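Local coordinates for putative aliphatic sulfonates-binding protein (Escherichia coli, PDB 2X26) that probably binds aliphatic sulfonates in the periplasm and hands them to an ABC transporter for uptake into the cell, at residues V77-P82 with G185-A190; G8-S13 with G57-I62; A200-V205 with R283-T288; V257-Q262 with D279-I284. One frame throughout, in Å; residues are numbered along the deposited sequence.

In the fold
Following the chain from the N terminus, contact 2 comes first: after strand 4-9 the chain passes through helices and strand 33-38 before 57-62 comes back beside 8-13. Contact 1 opens only after that closes, and its loop of about a hundred residues holds the second five-stranded sheet; the returning strand 186-191 settles between 56-59 and 74-80, so contacts 1 and 2 share one sheet. Contacts 3 and 4 come after both; contact 4 opens within the span of contact 3, and both end on 279-288, sharing Arg283 and Ile284. They tie that loop to helices 199-218 and 255-270, and both touch contact 1.

Contact 1 of 4, residues V77-P82 with G185-A190; sequences VGVEPP and GSFYLA
Val77 and Gly78 both face Tyr188, a classic beta bulge in an antiparallel strand pair. Tyr188 O takes the amide N of Val77 at 2.9 Å and a weak bond from Gly78 N, while Tyr188 N donates to Gly78 O at 2.9 Å. Glu80 N reaches Ser186 O at 2.8 Å; the return bond from Ser186 N is weak. Gly185 CA sits 3.1 Å from Glu80 O, where any side chain would collide.

This pair forms one margin of the mixed sheet of one lobe in a type 2 periplasmic binding protein fold: the chain leaves for the other lobe after Glu80 and is back at Gly185.

Two hydroxyls hold the Glu80 carboxylate. Its CG, anti to the carbonyl carbon (chi1 -64°), starts an extended chain that reaches both. In one of two conformers of Ser186, OG donates to OE1 of Glu80 on its anti side, at 2.7 Å. Tyr188 OH meets OE2 of Glu80 at 2.6 Å from above the carboxylate plane, which stands 68° from the ring. Water 1 and a glycerol also bond OE1. With an alanine here, Tyr188 OH would probably lose its acceptor and the phenol end be less firmly fixed.

On the Val79 face, the side chains of Val79 and Phe187 lie side by side, CG2 of Val79 3.5 Å from CE1 of Phe187; Val257 of helix 255-270 touches both.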
loop_
_atom_site.group_PDB
_atom_site.type_symbol
_atom_site.label_atom_id
_atom_site.label_comp_id
_atom_site.label_asym_id
_atom_site.label_seq_id
_atom_site.Cartn_x
_atom_site.Cartn_y
_atom_site.Cartn_z
ATOM N N VAL A 77 4.914 -9.956 -3.758
ATOM C CA VAL A 77 6.353 -10.135 -3.732
ATOM C C VAL A 77 7.001 -9.593 -2.441
ATOM O O VAL A 77 8.114 -10.003 -2.103
ATOM C CB VAL A 77 7.101 -9.565 -4.987
ATOM C CG1 VAL A 77 6.859 -10.444 -6.271
ATOM C CG2 VAL A 77 6.809 -8.050 -5.202
ATOM N N GLY A 78 6.334 -8.680 -1.739
ATOM C CA GLY A 78 6.932 -8.057 -0.547
ATOM C C GLY A 78 5.856 -7.412 0.286
ATOM O O GLY A 78 4.820 -7.001 -0.232
ATOM N N VAL A 79 6.134 -7.243 1.573
ATOM C CA VAL A 79 5.162 -6.569 2.480
ATOM C C VAL A 79 5.910 -5.592 3.408
ATOM O O VAL A 79 7.078 -5.808 3.798
ATOM C CB VAL A 79 4.338 -7.606 3.330
ATOM C CG1 VAL A 79 5.282 -8.490 4.224
ATOM C CG2 VAL A 79 3.229 -6.914 4.162
ATOM N N GLU A 80 5.259 -4.474 3.694
ATOM C CA GLU A 80 5.763 -3.452 4.655
ATOM C C GLU A 80 4.887 -3.519 5.904
ATOM O O GLU A 80 3.719 -3.930 5.814
ATOM C CB GLU A 80 5.576 -2.069 4.038
ATOM C CG GLU A 80 6.395 -1.876 2.811
ATOM C CD GLU A 80 6.078 -0.659 1.948
ATOM O OE1 GLU A 80 4.935 -0.427 1.446
ATOM O OE2 GLU A 80 7.051 0.007 1.623
ATOM N N PRO A 81 5.391 -3.020 7.045
ATOM C CA PRO A 81 4.585 -3.109 8.279
ATOM C C PRO A 81 3.329 -2.274 8.182
ATOM O O PRO A 81 3.308 -1.307 7.468
ATOM C CB PRO A 81 5.501 -2.515 9.358
ATOM C CG PRO A 81 6.934 -2.544 8.733
ATOM C CD PRO A 81 6.703 -2.374 7.252
ATOM N N PRO A 82 2.302 -2.638 8.931
ATOM C CA PRO A 82 1.125 -1.806 8.981
ATOM C C PRO A 82 1.401 -0.439 9.653
ATOM O O PRO A 82 2.378 -0.298 10.382
ATOM C CB PRO A 82 0.174 -2.593 9.910
ATOM C CG PRO A 82 0.960 -3.490 10.665
ATOM C CD PRO A 82 2.259 -3.730 9.914
ATOM N N GLY A 185 -0.497 -4.729 6.699
ATOM C CA GLY A 185 0.674 -4.096 6.079
ATOM C C GLY A 185 0.337 -3.689 4.632
ATOM O O GLY A 185 -0.776 -3.903 4.186
ATOM N N SER A 186 1.277 -3.057 3.926
ATOM C CA SER A 186 1.024 -2.745 2.508
ATOM C C SER A 186 1.917 -3.610 1.672
ATOM O O SER A 186 2.890 -4.216 2.171
ATOM C CB SER A 186 1.279 -1.277 2.185
ATOM O OG SER A 186 2.557 -0.874 2.662
ATOM N N PHE A 187 1.599 -3.707 0.397
ATOM C CA PHE A 187 2.244 -4.743 -0.435
ATOM C C PHE A 187 2.911 -4.254 -1.704
ATOM O O PHE A 187 2.627 -3.143 -2.198
ATOM C CB PHE A 187 1.223 -5.781 -0.859
ATOM C CG PHE A 187 0.712 -6.621 0.276
ATOM C CD1 PHE A 187 1.508 -7.635 0.845
ATOM C CD2 PHE A 187 -0.548 -6.383 0.771
ATOM C CE1 PHE A 187 1.000 -8.476 1.884
ATOM C CE2 PHE A 187 -1.081 -7.178 1.850
ATOM C CZ PHE A 187 -0.296 -8.227 2.408
ATOM N N TYR A 188 3.841 -5.073 -2.197
ATOM C CA TYR A 188 4.396 -4.907 -3.534
ATOM C C TYR A 188 3.920 -6.114 -4.292
ATOM O O TYR A 188 3.961 -7.214 -3.749
ATOM C CB TYR A 188 5.914 -4.890 -3.490
ATOM C CG TYR A 188 6.371 -3.635 -2.819
ATOM C CD1 TYR A 188 6.456 -3.570 -1.426
ATOM C CD2 TYR A 188 6.640 -2.500 -3.579
ATOM C CE1 TYR A 188 6.853 -2.377 -0.817
ATOM C CE2 TYR A 188 7.041 -1.305 -2.979
ATOM C CZ TYR A 188 7.132 -1.265 -1.589
ATOM O OH TYR A 188 7.510 -0.080 -0.985
ATOM N N LEU A 189 3.398 -5.870 -5.501
ATOM C CA LEU A 189 2.908 -6.941 -6.363
ATOM C C LEU A 189 3.560 -6.943 -7.738
ATOM O O LEU A 189 3.981 -5.899 -8.263
ATOM C CB LEU A 189 1.374 -6.844 -6.509
ATOM C CG LEU A 189 0.633 -7.137 -5.155
ATOM C CD1 LEU A 189 0.286 -5.792 -4.553
ATOM C CD2 LEU A 189 -0.558 -8.010 -5.387
ATOM N N ALA A 190 3.614 -8.134 -8.335
ATOM C CA ALA A 190 4.086 -8.297 -9.704
ATOM C C ALA A 190 3.320 -9.400 -10.367
ATOM O O ALA A 190 2.689 -10.167 -9.697
ATOM C CB ALA A 190 5.568 -8.656 -9.713
HETATM O O HOH W 1 3.325 -0.792 -0.743
HETATM O O HOH W 2 2.115 -0.045 5.321
#

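Contact 2 of 4, residues G8-S13 with G57-I62; sequences GYQKGS and GSTGDI
Ser58 buries the most surface here, and three of its polar groups are used. Its amide N gives a weak bond to Gly8 O, its carbonyl O accepts from the Gln10 side chain, and its hydroxyl meets Ser13. The backbone pairing is the parallel one of strands 4-9 and 56-59, neighbours in the sheet, with Gly8 and Gly57 side by side, CA to CA 4.5 Å; Gly57 CA makes a C-H...O contact with Gly8 O.

Gln10 takes over where strand pairing stops. Its CG stands anti to the carbonyl carbon (chi1 -59°) and the chain runs out extended, which carries NE2 across to Ser58 O at 3.0 Å. That oxygen lies close to the plane of the Gln10 amide, and the N-H points at it fairly straight (155°).

The third link is made by hydroxyls. Ser13 closes a type I turn begun at Gln10 and sits in the N-cap position before helix 14-21. Its OG accepts from Gln10 N at 2.9 Å and donates to Ser58 OG, also at 2.9 Å. With an alanine in place of Ser13, Gln10 N and Ser58 OG would probably both lose this partner, and the turn would be less tightly tied to the strand.

Ser58 OG accepts the hydrogen bond from Ser13 OG, which would leave its own hydrogen for another acceptor. A glycerol, probably from the crystallisation liquor, lies about 4 Å from the Ser58 side chain and bonds Gly12 O; such molecules often mark pockets, consistent with a polar pocket at this end of the sheet.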
loop_
_atom_site.group_PDB
_atom_site.type_symbol
_atom_site.label_atom_id
_atom_site.label_comp_id
_atom_site.label_asym_id
_atom_site.label_seq_id
_atom_site.Cartn_x
_atom_site.Cartn_y
_atom_site.Cartn_z
ATOM N N GLY A 8 4.654 0.929 -11.148
ATOM C CA GLY A 8 3.438 1.675 -10.742
ATOM C C GLY A 8 3.558 2.141 -9.314
ATOM O O GLY A 8 3.798 1.331 -8.416
ATOM N N TYR A 9 3.376 3.430 -9.090
ATOM C CA TYR A 9 3.506 3.959 -7.690
ATOM C C TYR A 9 2.357 4.937 -7.413
ATOM O O TYR A 9 1.707 5.403 -8.350
ATOM C CB TYR A 9 4.862 4.646 -7.497
ATOM C CG TYR A 9 5.037 6.004 -8.210
ATOM C CD1 TYR A 9 4.909 7.213 -7.483
ATOM C CD2 TYR A 9 5.325 6.075 -9.564
ATOM C CE1 TYR A 9 5.051 8.420 -8.115
ATOM C CE2 TYR A 9 5.479 7.312 -10.223
ATOM C CZ TYR A 9 5.375 8.470 -9.461
ATOM O OH TYR A 9 5.512 9.694 -10.062
ATOM N N GLN A 10 2.138 5.250 -6.128
ATOM C CA GLN A 10 1.154 6.253 -5.728
ATOM C C GLN A 10 1.912 7.322 -4.952
ATOM O O GLN A 10 3.058 7.114 -4.530
ATOM C CB GLN A 10 0.089 5.619 -4.861
ATOM C CG GLN A 10 -0.674 4.449 -5.601
ATOM C CD GLN A 10 -1.695 3.796 -4.685
ATOM O OE1 GLN A 10 -2.635 4.471 -4.201
ATOM N NE2 GLN A 10 -1.535 2.490 -4.438
ATOM N N LYS A 11 1.307 8.475 -4.821
ATOM C CA LYS A 11 1.967 9.556 -4.051
ATOM C C LYS A 11 2.456 9.136 -2.680
ATOM O O LYS A 11 3.499 9.633 -2.210
ATOM C CB LYS A 11 1.028 10.748 -3.947
ATOM C CG LYS A 11 0.891 11.514 -5.192
ATOM C CD LYS A 11 -0.085 12.650 -4.910
ATOM C CE LYS A 11 -0.426 13.416 -6.171
ATOM N NZ LYS A 11 0.788 14.024 -6.766
ATOM N N GLY A 12 1.717 8.244 -2.027
ATOM C CA GLY A 12 2.054 7.737 -0.689
ATOM C C GLY A 12 2.886 6.481 -0.652
ATOM O O GLY A 12 3.122 5.930 0.453
ATOM N N SER A 13 3.400 6.042 -1.817
ATOM C CA SER A 13 4.293 4.877 -1.882
ATOM C C SER A 13 5.693 5.428 -1.544
ATOM O O SER A 13 6.484 5.693 -2.441
ATOM C CB SER A 13 4.337 4.262 -3.287
ATOM O OG SER A 13 3.024 3.860 -3.694
ATOM N N GLY A 57 4.217 -3.052 -8.681
ATOM C CA GLY A 57 3.380 -1.993 -8.125
ATOM C C GLY A 57 3.260 -2.035 -6.612
ATOM O O GLY A 57 3.493 -3.075 -5.998
ATOM N N SER A 58 2.976 -0.864 -6.030
ATOM C CA SER A 58 2.779 -0.716 -4.599
ATOM C C SER A 58 1.295 -0.383 -4.318
ATOM O O SER A 58 0.720 0.525 -4.941
ATOM C CB SER A 58 3.639 0.478 -4.183
ATOM O OG SER A 58 3.098 1.085 -3.034
ATOM N N THR A 59 0.668 -1.101 -3.398
ATOM C CA THR A 59 -0.725 -0.815 -2.997
ATOM C C THR A 59 -0.903 -1.275 -1.555
ATOM O O THR A 59 -0.043 -1.951 -0.999
ATOM C CB THR A 59 -1.888 -1.495 -3.849
ATOM O OG1 THR A 59 -2.100 -2.818 -3.377
ATOM C CG2 THR A 59 -1.663 -1.526 -5.372
ATOM N N GLY A 60 -2.015 -0.875 -0.961
ATOM C CA GLY A 60 -2.391 -1.321 0.374
ATOM C C GLY A 60 -2.873 -2.751 0.351
ATOM O O GLY A 60 -2.813 -3.418 -0.682
ATOM N N ASP A 61 -3.394 -3.213 1.483
ATOM C CA ASP A 61 -3.833 -4.606 1.578
ATOM C C ASP A 61 -5.178 -4.893 0.865
ATOM O O ASP A 61 -5.465 -6.056 0.473
ATOM C CB ASP A 61 -3.846 -5.072 3.039
ATOM C CG ASP A 61 -4.669 -4.188 3.970
ATOM O OD1 ASP A 61 -4.629 -2.945 3.828
ATOM O OD2 ASP A 61 -5.339 -4.764 4.894
ATOM N N ILE A 62 -5.965 -3.853 0.610
ATOM C CA ILE A 62 -7.292 -4.086 0.064
ATOM C C ILE A 62 -7.368 -4.279 -1.461
ATOM O O ILE A 62 -7.946 -5.293 -1.906
ATOM C CB ILE A 62 -8.324 -2.996 0.510
ATOM C CG1 ILE A 62 -8.431 -2.905 2.044
ATOM C CG2 ILE A 62 -9.683 -3.276 -0.176
ATOM C CD1 ILE A 62 -8.512 -4.253 2.758
#

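Contact 3 of 4, residues A200-V205 with R283-T288; sequences AFIQGV and RIWQPT
The Trp285 indole meets the helix with its rim: CH2 lies 4.0 Å from CG of Gln203, which sits at the ring edge, near its plane. One face of the indole is occupied from within its own segment by Pro287 CA, 3.5 Å above the plane and displaced toward the rim. Ile202 adds an oblique approach, its CG2 branch coming to 4.2 Å from CZ3 of Trp285. The indole reaches this far because CG of Trp285 is anti to its backbone nitrogen (chi1 179°), which swings the six-membered ring toward the helix.

In the fold, this is where the loop that follows helix 255-270 passes back over the lobe and touches helix 199-218. Backbone bonds from Arg283 and Trp285 to Tyr76 pin the loop along strand 74-80, and the indole is wedged among Val75 and Val77 of that strand, Ala195 and Glu196 of helix 192-197, and Ile202 and Gln203 of helix 199-218.

Farther along the loop the contact turns polar. The Gln203 amide stands at 77° to the indole plane, and its NE2 donates to Thr288 O at 2.9 Å. The bond is weak, being bent to 128° at the hydrogen. Next to it, CB of Pro287 packs 3.8 Å from NE2 of Gln203, with the proline ring and the glutamine chain crossing at about a right angle.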
loop_
_atom_site.group_PDB
_atom_site.type_symbol
_atom_site.label_atom_id
_atom_site.label_comp_id
_atom_site.label_asym_id
_atom_site.label_seq_id
_atom_site.Cartn_x
_atom_site.Cartn_y
_atom_site.Cartn_z
ATOM N N ALA A 200 16.186 -12.426 -8.356
ATOM C CA ALA A 200 17.281 -11.695 -7.702
ATOM C C ALA A 200 17.090 -10.200 -7.874
ATOM O O ALA A 200 17.243 -9.465 -6.907
ATOM C CB ALA A 200 18.644 -12.091 -8.257
ATOM N N PHE A 201 16.712 -9.788 -9.093
ATOM C CA PHE A 201 16.485 -8.381 -9.454
ATOM C C PHE A 201 15.422 -7.747 -8.589
ATOM O O PHE A 201 15.633 -6.673 -8.032
ATOM C CB PHE A 201 16.101 -8.256 -10.953
ATOM C CG PHE A 201 15.766 -6.855 -11.387
ATOM C CD1 PHE A 201 16.757 -5.882 -11.485
ATOM C CD2 PHE A 201 14.467 -6.522 -11.736
ATOM C CE1 PHE A 201 16.441 -4.573 -11.886
ATOM C CE2 PHE A 201 14.163 -5.239 -12.159
ATOM C CZ PHE A 201 15.149 -4.267 -12.236
ATOM N N ILE A 202 14.290 -8.425 -8.443
ATOM C CA ILE A 202 13.177 -7.893 -7.667
ATOM C C ILE A 202 13.592 -7.719 -6.197
ATOM O O ILE A 202 13.249 -6.736 -5.529
ATOM C CB ILE A 202 11.947 -8.812 -7.780
ATOM C CG1 ILE A 202 11.328 -8.691 -9.189
ATOM C CG2 ILE A 202 10.899 -8.479 -6.694
ATOM C CD1 ILE A 202 10.849 -7.287 -9.522
ATOM N N GLN A 203 14.355 -8.679 -5.702
ATOM C CA GLN A 203 14.764 -8.590 -4.319
ATOM C C GLN A 203 15.629 -7.358 -4.087
ATOM O O GLN A 203 15.468 -6.659 -3.062
ATOM C CB GLN A 203 15.489 -9.865 -3.909
ATOM C CG GLN A 203 14.551 -11.069 -3.933
ATOM C CD GLN A 203 15.214 -12.284 -3.328
ATOM O OE1 GLN A 203 15.722 -12.216 -2.208
ATOM N NE2 GLN A 203 15.256 -13.383 -4.079
ATOM N N GLY A 204 16.469 -7.057 -5.063
ATOM C CA GLY A 204 17.385 -5.939 -4.972
ATOM C C GLY A 204 16.583 -4.666 -5.125
ATOM O O GLY A 204 16.893 -3.648 -4.467
ATOM N N VAL A 205 15.565 -4.716 -5.994
ATOM C CA VAL A 205 14.720 -3.515 -6.200
ATOM C C VAL A 205 14.000 -3.177 -4.889
ATOM O O VAL A 205 13.967 -2.002 -4.424
ATOM C CB VAL A 205 13.721 -3.673 -7.399
ATOM C CG1 VAL A 205 12.678 -2.602 -7.361
ATOM C CG2 VAL A 205 14.503 -3.636 -8.745
ATOM N N ARG A 283 -1.111 -16.927 -3.939
ATOM C CA ARG A 283 -0.624 -15.698 -4.557
ATOM C C ARG A 283 0.635 -15.147 -3.885
ATOM O O ARG A 283 1.074 -14.066 -4.248
ATOM C CB ARG A 283 -1.710 -14.604 -4.554
ATOM C CG ARG A 283 -2.998 -14.965 -5.298
ATOM C CD ARG A 283 -2.770 -15.190 -6.793
ATOM N NE ARG A 283 -3.989 -14.888 -7.561
ATOM C CZ ARG A 283 -5.052 -15.686 -7.653
ATOM N NH1 ARG A 283 -5.089 -16.842 -6.998
ATOM N NH2 ARG A 283 -6.106 -15.316 -8.387
ATOM N N ILE A 284 1.195 -15.864 -2.903
ATOM C CA ILE A 284 2.414 -15.426 -2.237
ATOM C C ILE A 284 3.642 -15.912 -3.025
ATOM O O ILE A 284 3.747 -17.100 -3.335
ATOM C CB ILE A 284 2.395 -15.810 -0.731
ATOM C CG1 ILE A 284 1.396 -14.888 -0.021
ATOM C CG2 ILE A 284 3.760 -15.614 -0.090
ATOM C CD1 ILE A 284 1.066 -15.282 1.358
ATOM N N TRP A 285 4.510 -14.979 -3.430
ATOM C CA TRP A 285 5.746 -15.335 -4.112
ATOM C C TRP A 285 6.793 -15.728 -3.087
ATOM O O TRP A 285 7.083 -14.953 -2.144
ATOM C CB TRP A 285 6.236 -14.196 -4.999
ATOM C CG TRP A 285 7.548 -14.455 -5.743
ATOM C CD1 TRP A 285 7.769 -15.388 -6.696
ATOM C CD2 TRP A 285 8.796 -13.750 -5.561
ATOM N NE1 TRP A 285 9.091 -15.331 -7.131
ATOM C CE2 TRP A 285 9.732 -14.319 -6.458
ATOM C CE3 TRP A 285 9.202 -12.685 -4.730
ATOM C CZ2 TRP A 285 11.064 -13.858 -6.562
ATOM C CZ3 TRP A 285 10.526 -12.211 -4.816
ATOM C CH2 TRP A 285 11.454 -12.808 -5.731
ATOM N N GLN A 286 7.274 -16.970 -3.221
ATOM C CA GLN A 286 8.449 -17.424 -2.478
ATOM C C GLN A 286 9.692 -16.906 -3.208
ATOM O O GLN A 286 9.915 -17.232 -4.389
ATOM C CB GLN A 286 8.452 -18.952 -2.385
ATOM C CG GLN A 286 7.244 -19.501 -1.640
ATOM C CD GLN A 286 7.307 -19.215 -0.146
ATOM O OE1 GLN A 286 8.171 -19.753 0.547
ATOM N NE2 GLN A 286 6.385 -18.382 0.364
ATOM N N PRO A 287 10.496 -16.076 -2.524
ATOM C CA PRO A 287 11.595 -15.450 -3.226
ATOM C C PRO A 287 12.574 -16.503 -3.773
ATOM O O PRO A 287 12.859 -17.511 -3.097
ATOM C CB PRO A 287 12.240 -14.564 -2.161
ATOM C CG PRO A 287 11.133 -14.274 -1.215
ATOM C CD PRO A 287 10.262 -15.466 -1.184
ATOM N N THR A 288 13.023 -16.270 -5.001
ATOM C CA THR A 288 13.977 -17.129 -5.684
ATOM C C THR A 288 14.991 -16.227 -6.312
ATOM O O THR A 288 14.797 -15.003 -6.425
ATOM C CB THR A 288 13.309 -17.895 -6.821
ATOM O OG1 THR A 288 12.662 -16.954 -7.712
ATOM C CG2 THR A 288 12.294 -18.879 -6.274
#

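Contact 4 of 4, residues V257-Q262 with D279-I284; sequences VAALQQ and DIRQRI
Gln262 OE1 takes two bonds at once: the amide N of Ile280 gives a fairly straight one (2.8 Å, 159°), and water 3 donates a second at 2.7 Å. The other end of this amide is also held, its NE2 bonding Asp266 OD1 and Val278 O. The chain gets there by leaving the helix with CG anti to the backbone N (chi1 -173°) and then bending at chi2, which brings the amide alongside Ile280, the two side chains running in opposite senses.

Water 3 knits the site together. Besides Gln262 OE1 it donates to Asp279 OD1, and it accepts from Arg281 N and, at 2.6 Å, from Arg281 NH1, lying in the plane of the guanidinium at its edge.

Arg281 reaches back along the helix surface, extended from CG to NE. Its NH2 comes within 3.6 Å of Ala259 CB, with Ala259 N over one face, and the guanidinium plane stands 11° from that of the Gln262 amide. Ile280 packs deeper: its CG2 branch rests 3.7 Å from CG of Gln261, whose amide NE2 is bonded away from this contact, to Asp61 O and Tyr76 OH.

The arrangement joins helix 255-270 to the short 3-10 turn 280-283 that follows it in the chain, with Gln261 at the border between turn and sheet.

With a side-chain amide accepting the Ile280 N-H, the first amide of the 3-10 turn is satisfied from the helix. The water brings Asp279 and Arg281 into one network, in which their opposite charges would probably favour each other.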
loop_
_atom_site.group_PDB
_atom_site.type_symbol
_atom_site.label_atom_id
_atom_site.label_comp_id
_atom_site.label_asym_id
_atom_site.label_seq_id
_atom_site.Cartn_x
_atom_site.Cartn_y
_atom_site.Cartn_z
ATOM N N VAL A 257 1.533 -13.056 8.052
ATOM C CA VAL A 257 0.942 -11.963 7.251
ATOM C C VAL A 257 -0.085 -12.582 6.293
ATOM O O VAL A 257 -1.189 -12.056 6.081
ATOM C CB VAL A 257 2.031 -11.179 6.508
ATOM C CG1 VAL A 257 1.398 -10.209 5.538
ATOM C CG2 VAL A 257 2.919 -10.397 7.532
ATOM N N ALA A 258 0.273 -13.734 5.717
ATOM C CA ALA A 258 -0.650 -14.394 4.801
ATOM C C ALA A 258 -1.979 -14.664 5.466
ATOM O O ALA A 258 -3.014 -14.483 4.836
ATOM C CB ALA A 258 -0.069 -15.726 4.315
ATOM N N ALA A 259 -1.932 -15.184 6.702
ATOM C CA ALA A 259 -3.128 -15.489 7.461
ATOM C C ALA A 259 -3.934 -14.238 7.734
ATOM O O ALA A 259 -5.180 -14.288 7.699
ATOM C CB ALA A 259 -2.774 -16.207 8.784
ATOM N N LEU A 260 -3.260 -13.119 8.046
ATOM C CA LEU A 260 -4.027 -11.848 8.271
ATOM C C LEU A 260 -4.685 -11.398 6.987
ATOM O O LEU A 260 -5.831 -10.927 6.996
ATOM C CB LEU A 260 -3.178 -10.694 8.829
ATOM C CG LEU A 260 -2.570 -10.989 10.191
ATOM C CD1 LEU A 260 -1.380 -10.054 10.450
ATOM C CD2 LEU A 260 -3.665 -10.845 11.275
ATOM N N GLN A 261 -3.958 -11.530 5.874
ATOM C CA GLN A 261 -4.532 -11.093 4.570
ATOM C C GLN A 261 -5.695 -12.027 4.228
ATOM O O GLN A 261 -6.712 -11.576 3.668
ATOM C CB GLN A 261 -3.464 -11.057 3.467
ATOM C CG GLN A 261 -3.928 -10.589 2.092
ATOM C CD GLN A 261 -4.251 -9.132 2.014
ATOM O OE1 GLN A 261 -4.352 -8.421 3.016
ATOM N NE2 GLN A 261 -4.342 -8.654 0.799
ATOM N N GLN A 262 -5.570 -13.313 4.591
ATOM C CA GLN A 262 -6.677 -14.259 4.291
ATOM C C GLN A 262 -7.923 -13.863 5.064
ATOM O O GLN A 262 -9.042 -13.882 4.494
ATOM C CB GLN A 262 -6.298 -15.716 4.598
ATOM C CG GLN A 262 -7.369 -16.754 4.130
ATOM C CD GLN A 262 -7.583 -16.708 2.636
ATOM O OE1 GLN A 262 -6.674 -17.047 1.869
ATOM N NE2 GLN A 262 -8.783 -16.288 2.197
ATOM N N ASP A 279 -7.722 -17.741 -2.448
ATOM C CA ASP A 279 -6.708 -18.487 -1.721
ATOM C C ASP A 279 -5.464 -17.587 -1.640
ATOM O O ASP A 279 -4.603 -17.650 -2.523
ATOM C CB ASP A 279 -6.369 -19.776 -2.488
ATOM C CG ASP A 279 -5.373 -20.666 -1.740
ATOM O OD1 ASP A 279 -4.885 -20.261 -0.656
ATOM O OD2 ASP A 279 -5.088 -21.784 -2.230
ATOM N N ILE A 280 -5.355 -16.742 -0.610
ATOM C CA ILE A 280 -4.263 -15.764 -0.595
ATOM C C ILE A 280 -2.882 -16.430 -0.667
ATOM O O ILE A 280 -1.982 -15.915 -1.347
ATOM C CB ILE A 280 -4.310 -14.834 0.675
ATOM C CG1 ILE A 280 -5.583 -13.976 0.632
ATOM C CG2 ILE A 280 -2.965 -13.983 0.860
ATOM C CD1 ILE A 280 -5.604 -13.056 -0.574
ATOM N N ARG A 281 -2.724 -17.570 0.018
ATOM C CA ARG A 281 -1.427 -18.212 0.034
ATOM C C ARG A 281 -0.935 -18.642 -1.349
ATOM O O ARG A 281 0.259 -18.648 -1.570
ATOM C CB ARG A 281 -1.404 -19.396 0.994
ATOM C CG ARG A 281 -1.439 -18.917 2.461
ATOM C CD ARG A 281 -1.889 -20.056 3.326
ATOM N NE ARG A 281 -2.050 -19.699 4.725
ATOM C CZ ARG A 281 -3.202 -19.332 5.292
ATOM N NH1 ARG A 281 -4.311 -19.217 4.567
ATOM N NH2 ARG A 281 -3.237 -19.085 6.592
ATOM N N GLN A 282 -1.847 -18.955 -2.271
ATOM C CA GLN A 282 -1.479 -19.336 -3.650
ATOM C C GLN A 282 -0.821 -18.153 -4.402
ATOM O O GLN A 282 -0.054 -18.359 -5.365
ATOM C CB GLN A 282 -2.747 -19.847 -4.399
ATOM C CG GLN A 282 -2.531 -20.548 -5.780
ATOM C CD GLN A 282 -2.345 -19.619 -6.992
ATOM O OE1 GLN A 282 -2.906 -18.500 -7.077
ATOM N NE2 GLN A 282 -1.554 -20.097 -7.953
ATOM N N ARG A 283 -1.111 -16.927 -3.939
ATOM C CA ARG A 283 -0.624 -15.698 -4.557
ATOM C C ARG A 283 0.635 -15.147 -3.885
ATOM O O ARG A 283 1.074 -14.066 -4.248
ATOM C CB ARG A 283 -1.710 -14.604 -4.554
ATOM C CG ARG A 283 -2.998 -14.965 -5.298
ATOM C CD ARG A 283 -2.770 -15.190 -6.793
ATOM N NE ARG A 283 -3.989 -14.888 -7.561
ATOM C CZ ARG A 283 -5.052 -15.686 -7.653
ATOM N NH1 ARG A 283 -5.089 -16.842 -6.998
ATOM N NH2 ARG A 283 -6.106 -15.316 -8.387
ATOM N N ILE A 284 1.195 -15.864 -2.903
ATOM C CA ILE A 284 2.414 -15.426 -2.237
ATOM C C ILE A 284 3.642 -15.912 -3.025
ATOM O O ILE A 284 3.747 -17.100 -3.335
ATOM C CB ILE A 284 2.395 -15.810 -0.731
ATOM C CG1 ILE A 284 1.396 -14.888 -0.021
ATOM C CG2 ILE A 284 3.760 -15.614 -0.090
ATOM C CD1 ILE A 284 1.066 -15.282 1.358
HETATM O O HOH W 3 -4.733 -18.949 2.036
#